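Side-chain contact in pectinesterase (Sitophilus oryzae, PDB 4PMH), which hydrolyses the methyl esters of pectin to give polygalacturonate and methanol, and probably helps the insect digest plant cell walls: residues 80-83 against 88-91. Residues are numbered along the deposited sequence; the frame is centred on the assembly and turned at random.
Sequences VYIP and PLTI
Leu89 and Ile91 of strand 89-93 meet Ile82 of strand 80-82 across the interior of the right-handed parallel beta-helix characteristic of pectin methylesterases. The strands belong to different parallel sheets: 80-82 pairs with strand 152-154, while strand 89-93 runs between 67-71 and 160-162. No hydrogen bond links the two segments, and their nearest CA atoms, those of Ile82 and Leu89, are 9.1 Å apart, too far for neighbouring strands of one sheet but fitting for two sheets whose side chains meet inside.

Leu89 comes first. Its CD1 approaches Ile82 CG2 tip to tip at 3.7 Å, ordinary van der Waals distance. The isobutyl group gets there by an extended route, with CG anti to the carbonyl carbon (chi1 -55°) and CD1 anti to CA (chi2 177°), which carries that methyl far from its own backbone.

Thr90 faces the other way, and its OG1 is hydrogen-bonded to Gln160 OE1 and Arg66 NH1. On strand 80-82, Tyr81 likewise turns away from the interior, its OH bonded to that of Tyr116.

Ile91 points inward again, toward Ile82, which meets its two partners with different branches, CG2 for Leu89 and the CD1 end of the CG1 arm for Ile91. Helix 51-61, near one end of the beta-helix, packs on Ile82 through Val55 and on Leu89 through Ala58, whereas Ile91 lies against Ile69 and Ile71 of strand 67-71. All three contacting residues are buried, yet only 111 Å² is hidden between the segments, in keeping with contact through methyl ends alone; the looser one joins Ile91 CD1 to Ile82 CD1 at 4.1 Å.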
loop_
_atom_site.group_PDB
_atom_site.type_symbol
_atom_site.label_atom_id
_atom_site.label_comp_id
_atom_site.label_asym_id
_atom_site.label_seq_id
_atom_site.Cartn_x
_atom_site.Cartn_y
_atom_site.Cartn_z
ATOM N N VAL A 80 -15.285 -1.634 -4.110
ATOM C CA VAL A 80 -15.197 -0.706 -5.247
ATOM C C VAL A 80 -14.114 -1.233 -6.173
ATOM O O VAL A 80 -12.950 -1.344 -5.769
ATOM C CB VAL A 80 -14.837 0.715 -4.781
ATOM C CG1 VAL A 80 -14.813 1.685 -5.957
ATOM C CG2 VAL A 80 -15.803 1.181 -3.708
ATOM N N TYR A 81 -14.508 -1.610 -7.389
ATOM C CA TYR A 81 -13.612 -2.214 -8.357
ATOM C C TYR A 81 -13.489 -1.245 -9.517
ATOM O O TYR A 81 -14.498 -0.877 -10.134
ATOM C CB TYR A 81 -14.145 -3.546 -8.890
ATOM C CG TYR A 81 -14.101 -4.742 -7.948
ATOM C CD1 TYR A 81 -13.515 -4.675 -6.696
ATOM C CD2 TYR A 81 -14.637 -5.968 -8.345
ATOM C CE1 TYR A 81 -13.493 -5.777 -5.861
ATOM C CE2 TYR A 81 -14.597 -7.088 -7.523
ATOM C CZ TYR A 81 -14.030 -6.980 -6.282
ATOM O OH TYR A 81 -14.008 -8.078 -5.444
ATOM N N ILE A 82 -12.256 -0.827 -9.793
ATOM C CA ILE A 82 -11.961 -0.013 -10.982
ATOM C C ILE A 82 -11.220 -0.883 -11.980
ATOM O O ILE A 82 -10.026 -1.098 -11.831
ATOM C CB ILE A 82 -11.091 1.239 -10.703
ATOM C CG1 ILE A 82 -11.485 1.959 -9.412
ATOM C CG2 ILE A 82 -11.101 2.151 -11.927
ATOM C CD1 ILE A 82 -12.749 2.779 -9.446
ATOM N N PRO A 83 -11.923 -1.410 -13.000
ATOM C CA PRO A 83 -11.267 -2.188 -14.040
ATOM C C PRO A 83 -10.468 -1.286 -14.981
ATOM O O PRO A 83 -10.667 -0.080 -14.992
ATOM C CB PRO A 83 -12.440 -2.835 -14.775
ATOM C CG PRO A 83 -13.518 -1.819 -14.665
ATOM C CD PRO A 83 -13.344 -1.190 -13.309
ATOM N N PRO A 88 -9.893 8.833 -17.013
ATOM C CA PRO A 88 -9.291 9.221 -15.730
ATOM C C PRO A 88 -10.376 9.482 -14.680
ATOM O O PRO A 88 -11.293 10.268 -14.914
ATOM C CB PRO A 88 -8.499 10.512 -16.062
ATOM C CG PRO A 88 -8.570 10.648 -17.550
ATOM C CD PRO A 88 -9.836 9.951 -17.964
ATOM N N LEU A 89 -10.247 8.841 -13.522
ATOM C CA LEU A 89 -11.242 8.935 -12.474
ATOM C C LEU A 89 -10.679 9.506 -11.171
ATOM O O LEU A 89 -9.587 9.133 -10.729
ATOM C CB LEU A 89 -11.800 7.544 -12.200
ATOM C CG LEU A 89 -12.395 6.735 -13.356
ATOM C CD1 LEU A 89 -12.805 5.349 -12.839
ATOM C CD2 LEU A 89 -13.600 7.407 -13.955
ATOM N N THR A 90 -11.436 10.425 -10.569
ATOM C CA THR A 90 -11.182 10.912 -9.224
ATOM C C THR A 90 -12.378 10.497 -8.371
ATOM O O THR A 90 -13.517 10.827 -8.697
ATOM C CB THR A 90 -11.038 12.444 -9.234
ATOM O OG1 THR A 90 -9.901 12.785 -10.025
ATOM C CG2 THR A 90 -10.870 12.998 -7.839
ATOM N N ILE A 91 -12.124 9.738 -7.316
ATOM C CA ILE A 91 -13.164 9.293 -6.403
ATOM C C ILE A 91 -12.882 9.931 -5.061
ATOM O O ILE A 91 -11.854 9.640 -4.444
ATOM C CB ILE A 91 -13.177 7.744 -6.278
ATOM C CG1 ILE A 91 -13.450 7.095 -7.642
ATOM C CG2 ILE A 91 -14.238 7.270 -5.273
ATOM C CD1 ILE A 91 -12.207 6.652 -8.364
#